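Long-range contacts in galactan 1,3-beta-galactosidase (Phanerochaete chrysosporium, PDB 7BYV), which probably hydrolyses beta-1,3-linked galactan from the chain end as a glycoside hydrolase family 43 exo-enzyme, and also carries a carbohydrate-binding module: residues A[21-26]-A[243-248]; A[35-40]-A[80-85]. The protein carries 1 engineered substitution. All blocks are in the same frame, centred on the assembly; numbering follows the deposited sequence.

Contact 1 of 2, residues A[21-26]-A[243-248]; sequences HGAGIL and QNAFDL. With GAL (beta-D-galactopyranose), chain C.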
loop_
_atom_site.group_PDB
_atom_site.type_symbol
_atom_site.label_atom_id
_atom_site.label_comp_id
_atom_site.label_asym_id
_atom_site.label_seq_id
_atom_site.Cartn_x
_atom_site.Cartn_y
_atom_site.Cartn_z
ATOM N N HIS A 21 3.021 7.352 4.251
ATOM C CA HIS A 21 2.652 5.985 4.603
ATOM C C HIS A 21 1.438 5.959 5.535
ATOM O O HIS A 21 1.201 6.887 6.317
ATOM C CB HIS A 21 3.831 5.256 5.255
ATOM C CG HIS A 21 5.132 5.468 4.548
ATOM N ND1 HIS A 21 5.493 4.759 3.421
ATOM C CD2 HIS A 21 6.152 6.323 4.798
ATOM C CE1 HIS A 21 6.682 5.163 3.013
ATOM N NE2 HIS A 21 7.106 6.111 3.831
ATOM N N GLY A 22 0.670 4.876 5.450
ATOM C CA GLY A 22 -0.606 4.813 6.142
ATOM C C GLY A 22 -1.684 5.643 5.477
ATOM O O GLY A 22 -2.483 6.288 6.171
ATOM N N ALA A 23 -1.750 5.606 4.146
ATOM C CA ALA A 23 -2.448 6.615 3.367
ATOM C C ALA A 23 -3.865 6.903 3.867
ATOM O O ALA A 23 -4.614 6.002 4.260
ATOM C CB ALA A 23 -2.500 6.167 1.912
ATOM N N GLY A 24 -4.213 8.184 3.863
ATOM C CA GLY A 24 -5.588 8.609 3.966
ATOM C C GLY A 24 -5.862 9.551 2.813
ATOM O O GLY A 24 -5.058 10.456 2.571
ATOM N N ILE A 25 -6.958 9.359 2.081
ATOM C CA ILE A 25 -7.236 10.159 0.898
ATOM C C ILE A 25 -8.506 10.973 1.107
ATOM O O ILE A 25 -9.499 10.475 1.652
ATOM C CB ILE A 25 -7.351 9.281 -0.358
ATOM C CG1 ILE A 25 -6.095 8.428 -0.508
ATOM C CG2 ILE A 25 -7.556 10.140 -1.579
ATOM C CD1 ILE A 25 -4.836 9.208 -0.825
ATOM N N LEU A 26 -8.454 12.240 0.673
ATOM C CA LEU A 26 -9.561 13.188 0.702
ATOM C C LEU A 26 -9.627 13.881 -0.647
ATOM O O LEU A 26 -8.588 14.266 -1.192
ATOM C CB LEU A 26 -9.372 14.234 1.799
ATOM C CG LEU A 26 -10.299 15.454 1.785
ATOM C CD1 LEU A 26 -11.526 15.202 2.643
ATOM C CD2 LEU A 26 -9.557 16.694 2.257
ATOM N N GLN A 243 -0.142 -4.124 2.986
ATOM C CA GLN A 243 -1.132 -4.039 4.035
ATOM C C GLN A 243 -2.032 -2.865 3.709
ATOM O O GLN A 243 -1.540 -1.781 3.380
ATOM C CB GLN A 243 -0.488 -3.865 5.414
ATOM C CG GLN A 243 -1.455 -4.160 6.536
ATOM C CD GLN A 243 -0.951 -3.764 7.902
ATOM O OE1 GLN A 243 -0.136 -2.850 8.047
ATOM N NE2 GLN A 243 -1.439 -4.452 8.918
ATOM N N ASN A 244 -3.341 -3.091 3.809
ATOM C CA ASN A 244 -4.327 -2.066 3.487
ATOM C C ASN A 244 -3.998 -0.736 4.149
ATOM O O ASN A 244 -3.535 -0.690 5.294
ATOM C CB ASN A 244 -5.711 -2.524 3.932
ATOM C CG ASN A 244 -6.808 -1.712 3.312
ATOM O OD1 ASN A 244 -6.772 -1.394 2.117
ATOM N ND2 ASN A 244 -7.799 -1.356 4.123
ATOM N N ALA A 245 -4.247 0.357 3.420
ATOM C CA ALA A 245 -4.128 1.681 4.023
ATOM C C ALA A 245 -5.399 2.458 3.751
ATOM O O ALA A 245 -6.017 3.004 4.668
ATOM C CB ALA A 245 -2.912 2.447 3.487
ATOM N N PHE A 246 -5.797 2.493 2.488
ATOM C CA PHE A 246 -6.979 3.235 2.103
ATOM C C PHE A 246 -7.617 2.536 0.924
ATOM O O PHE A 246 -6.925 1.903 0.127
ATOM C CB PHE A 246 -6.650 4.672 1.729
ATOM C CG PHE A 246 -7.837 5.549 1.717
ATOM C CD1 PHE A 246 -8.367 6.027 2.913
ATOM C CD2 PHE A 246 -8.453 5.881 0.526
ATOM C CE1 PHE A 246 -9.487 6.843 2.924
ATOM C CE2 PHE A 246 -9.581 6.693 0.533
ATOM C CZ PHE A 246 -10.097 7.170 1.741
ATOM N N ASP A 247 -8.936 2.644 0.819
ATOM C CA ASP A 247 -9.659 2.013 -0.279
ATOM C C ASP A 247 -10.535 3.066 -0.925
ATOM O O ASP A 247 -11.533 3.495 -0.336
ATOM C CB ASP A 247 -10.473 0.815 0.196
ATOM C CG ASP A 247 -9.642 -0.149 1.002
ATOM O OD1 ASP A 247 -8.727 -0.782 0.426
ATOM O OD2 ASP A 247 -9.874 -0.259 2.225
ATOM N N LEU A 248 -10.158 3.487 -2.128
ATOM C CA LEU A 248 -10.771 4.674 -2.688
ATOM C C LEU A 248 -11.747 4.291 -3.790
ATOM O O LEU A 248 -11.363 3.575 -4.722
ATOM C CB LEU A 248 -9.701 5.618 -3.234
ATOM C CG LEU A 248 -10.216 6.897 -3.898
ATOM C CD1 LEU A 248 -10.629 7.915 -2.837
ATOM C CD2 LEU A 248 -9.157 7.460 -4.847
HETATM C C1 GAL C . 1.004 -2.978 13.004
HETATM C C2 GAL C . 0.317 -1.744 12.270
HETATM C C3 GAL C . 1.308 -0.697 11.815
HETATM C C4 GAL C . 2.319 -0.427 12.945
HETATM C C5 GAL C . 3.185 -1.710 13.164
HETATM C C6 GAL C . 3.901 -1.855 14.545
HETATM O O2 GAL C . -0.449 -2.094 11.144
HETATM O O3 GAL C . 0.610 0.517 11.531
HETATM O O4 GAL C . 1.637 -0.024 14.163
HETATM O O5 GAL C . 2.465 -2.986 12.897
HETATM O O6 GAL C . 4.548 -3.133 14.675
#

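Contact 2 of 2, residues A[35-40]-A[80-85]; sequences FGEDKS and VVERPK. With GAL (beta-D-galactopyranose), chain C.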
loop_
_atom_site.group_PDB
_atom_site.type_symbol
_atom_site.label_atom_id
_atom_site.label_comp_id
_atom_site.label_asym_id
_atom_site.label_seq_id
_atom_site.Cartn_x
_atom_site.Cartn_y
_atom_site.Cartn_z
ATOM N N PHE A 35 -2.706 11.950 2.602
ATOM C CA PHE A 35 -2.078 12.142 3.898
ATOM C C PHE A 35 -1.307 10.889 4.300
ATOM O O PHE A 35 -1.700 9.763 3.976
ATOM C CB PHE A 35 -3.124 12.472 4.972
ATOM C CG PHE A 35 -3.792 13.799 4.782
ATOM C CD1 PHE A 35 -4.928 13.911 3.991
ATOM C CD2 PHE A 35 -3.288 14.939 5.395
ATOM C CE1 PHE A 35 -5.551 15.139 3.814
ATOM C CE2 PHE A 35 -3.900 16.176 5.217
ATOM C CZ PHE A 35 -5.029 16.277 4.421
ATOM N N GLY A 36 -0.208 11.082 5.020
ATOM C CA GLY A 36 0.498 9.909 5.494
ATOM C C GLY A 36 1.494 10.243 6.580
ATOM O O GLY A 36 1.771 11.406 6.872
ATOM N N GLU A 37 2.024 9.190 7.185
ATOM C CA GLU A 37 3.144 9.352 8.091
ATOM C C GLU A 37 4.392 9.719 7.298
ATOM O O GLU A 37 4.676 9.123 6.256
ATOM C CB GLU A 37 3.384 8.067 8.881
ATOM C CG GLU A 37 2.166 7.551 9.588
ATOM C CD GLU A 37 2.059 6.029 9.559
ATOM O OE1 GLU A 37 1.018 5.516 9.084
ATOM O OE2 GLU A 37 3.009 5.350 10.016
ATOM N N ASP A 38 5.126 10.716 7.781
ATOM C CA ASP A 38 6.449 11.006 7.259
ATOM C C ASP A 38 7.426 10.081 7.963
ATOM O O ASP A 38 7.525 10.093 9.193
ATOM C CB ASP A 38 6.800 12.478 7.488
ATOM C CG ASP A 38 8.113 12.898 6.814
ATOM O OD1 ASP A 38 8.200 14.075 6.385
ATOM O OD2 ASP A 38 9.048 12.067 6.716
ATOM N N LYS A 39 8.136 9.266 7.197
ATOM C CA LYS A 39 9.042 8.300 7.803
ATOM C C LYS A 39 10.488 8.486 7.334
ATOM O O LYS A 39 11.311 7.570 7.485
ATOM C CB LYS A 39 8.520 6.882 7.558
ATOM C CG LYS A 39 7.247 6.603 8.387
ATOM C CD LYS A 39 6.796 5.152 8.329
ATOM C CE LYS A 39 6.580 4.563 9.734
ATOM N NZ LYS A 39 5.559 5.289 10.553
ATOM N N SER A 40 10.810 9.685 6.817
ATOM C CA SER A 40 12.151 10.126 6.431
ATOM C C SER A 40 13.217 9.656 7.406
ATOM O O SER A 40 14.347 9.360 7.010
ATOM C CB SER A 40 12.220 11.656 6.355
ATOM O OG SER A 40 11.411 12.189 5.318
ATOM N N VAL A 80 3.701 8.221 18.818
ATOM C CA VAL A 80 3.443 7.538 17.560
ATOM C C VAL A 80 2.151 8.104 16.984
ATOM O O VAL A 80 1.160 8.263 17.710
ATOM C CB VAL A 80 3.334 6.016 17.785
ATOM C CG1 VAL A 80 2.486 5.350 16.719
ATOM C CG2 VAL A 80 4.716 5.388 17.860
ATOM N N VAL A 81 2.166 8.423 15.692
ATOM C CA VAL A 81 1.019 9.007 15.001
ATOM C C VAL A 81 0.860 8.266 13.679
ATOM O O VAL A 81 1.657 8.465 12.756
ATOM C CB VAL A 81 1.183 10.513 14.767
ATOM C CG1 VAL A 81 0.107 11.051 13.792
ATOM C CG2 VAL A 81 1.150 11.250 16.089
ATOM N N GLU A 82 -0.173 7.430 13.576
ATOM C CA GLU A 82 -0.298 6.500 12.466
ATOM C C GLU A 82 -1.639 6.646 11.770
ATOM O O GLU A 82 -2.636 7.051 12.374
ATOM C CB GLU A 82 -0.116 5.075 12.936
ATOM C CG GLU A 82 1.281 4.843 13.440
ATOM C CD GLU A 82 1.553 3.406 13.806
ATOM O OE1 GLU A 82 0.577 2.634 13.958
ATOM O OE2 GLU A 82 2.752 3.060 13.949
ATOM N N ARG A 83 -1.633 6.314 10.484
ATOM C CA ARG A 83 -2.804 6.248 9.620
ATOM C C ARG A 83 -3.672 7.488 9.758
ATOM O O ARG A 83 -4.793 7.399 10.264
ATOM C CB ARG A 83 -3.621 4.996 9.933
ATOM C CG ARG A 83 -2.765 3.772 10.112
ATOM C CD ARG A 83 -3.538 2.446 10.020
ATOM N NE ARG A 83 -2.606 1.322 9.944
ATOM C CZ ARG A 83 -2.238 0.747 8.797
ATOM N NH1 ARG A 83 -2.758 1.182 7.655
ATOM N NH2 ARG A 83 -1.367 -0.265 8.791
ATOM N N PRO A 84 -3.201 8.659 9.338
ATOM C CA PRO A 84 -4.078 9.833 9.348
ATOM C C PRO A 84 -5.203 9.671 8.333
ATOM O O PRO A 84 -4.983 9.246 7.195
ATOM C CB PRO A 84 -3.138 10.989 8.981
ATOM C CG PRO A 84 -2.027 10.351 8.239
ATOM C CD PRO A 84 -1.852 8.987 8.843
ATOM N N LYS A 85 -6.415 9.994 8.768
ATOM C CA LYS A 85 -7.575 10.047 7.898
ATOM C C LYS A 85 -8.179 11.436 8.004
ATOM O O LYS A 85 -8.038 12.107 9.032
ATOM C CB LYS A 85 -8.603 8.987 8.274
ATOM C CG LYS A 85 -8.041 7.599 8.271
ATOM C CD LYS A 85 -7.815 7.082 6.858
ATOM C CE LYS A 85 -7.050 5.771 6.891
ATOM N NZ LYS A 85 -5.614 6.020 7.137
HETATM C C1 GAL C . 1.004 -2.978 13.004
HETATM C C2 GAL C . 0.317 -1.744 12.270
HETATM C C3 GAL C . 1.308 -0.697 11.815
HETATM C C4 GAL C . 2.319 -0.427 12.945
HETATM C C5 GAL C . 3.185 -1.710 13.164
HETATM C C6 GAL C . 3.901 -1.855 14.545
HETATM O O2 GAL C . -0.449 -2.094 11.144
HETATM O O3 GAL C . 0.610 0.517 11.531
HETATM O O4 GAL C . 1.637 -0.024 14.163
HETATM O O5 GAL C . 2.465 -2.986 12.897
HETATM O O6 GAL C . 4.548 -3.133 14.675
#

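Contact 1 of 2, residues A[21-26]-A[243-248]
Ile25 lies over one face of the Phe246 ring, its CB 3.9 Å from the ring centroid and 29° off the ring normal. The backbone N of Ile25 covers the centre of that same face, while CG1 runs beside Phe246 CD2 at 3.6 Å. The ring reaches this place because Phe246 CG is anti to the backbone N (chi1 -163°), which carries it out against strand 23-26. Leu248 places its CB in the ring plane at an edge and crosses Ile25 at about a right angle, CD1 against Ile25 CG2 at 4.0 Å. Strands 23-26 and 243-248 are the innermost of the first and last blades of the five-bladed beta-propeller of family 43; they run parallel (5° between axes, 5.4 Å apart) with no hydrogen bond between them. A classic beta bulge at Ala245 and Phe246, facing Met257 of the next strand, turns both side chains toward 21-26. Ala245 CB accordingly packs 4.1 Å from Ala23 CB and 3.4 Å from Ala23 N. At the start of its strand Gln243 extends to the galactose, NE2 giving a weak bond to O2 (3.4 Å), with Trp261 and Ser204 holding the two ends of its amide.

Contact 2 of 2, residues A[35-40]-A[80-85]
Glu37 crosses from the second strand of the first propeller blade to Glu82 and Arg83 on the innermost strand of the second, the two strands lying antiparallel at 177°. Nearest the sugar, Glu82 OE1 accepts both galactose hydroxyls O4 (2.9 Å) and O3 (3.2 Å), and Tyr106 binds the other oxygen, OE2. Arg83 NH2 donates to galactose O2 at 3.1 Å, the hydroxyl lying at the guanidinium edge near its plane. Behind this first shell, Arg83 N gives Glu37 OE1 an almost straight bond (3.1 Å, 175°) from above the carboxylate plane. Chi1 of -53° sets Glu37 CG beside its own backbone N and against Val81 O; the bend at chi2 then brings the carboxylate alongside Glu82 CA. Its OE2 uses the anti lone pair to take Lys39 NZ in a salt bridge of 2.6 Å, so both oxygens are engaged. Replacing Glu37 by alanine removes both oxygens, which would probably leave Arg83 N and the Lys39 ammonium without these partners and the backbone presenting Glu82 and Arg83 less firmly held. Farther from the sugar, Pro84 turns its ring onto the first blade, CG touching Gly36 CA at 3.8 Å and Phe35 CB at 4.0 Å.

Both contacts belong to the five-bladed catalytic propeller, their centres about 10 Å apart, and they share its first blade. Strands 23-28 and 31-37 are consecutive antiparallel neighbours there, joined between the contacts by probable hydrogen bonds from Glu37 N to His21 O and from Phe35 N to Gly24 O. In chain order come 21-26, 35-40, 80-85 and 243-248, so contact 2 is nested inside the loop that contact 1 closes. Contact 2 joins the first blade to the second, and contact 1 joins it to the last, completing the ring. The galactose is gripped by Glu82 and Arg83 of the second blade, more weakly by Gln243 of the last, and by Asp138 just ahead of strand 139-143.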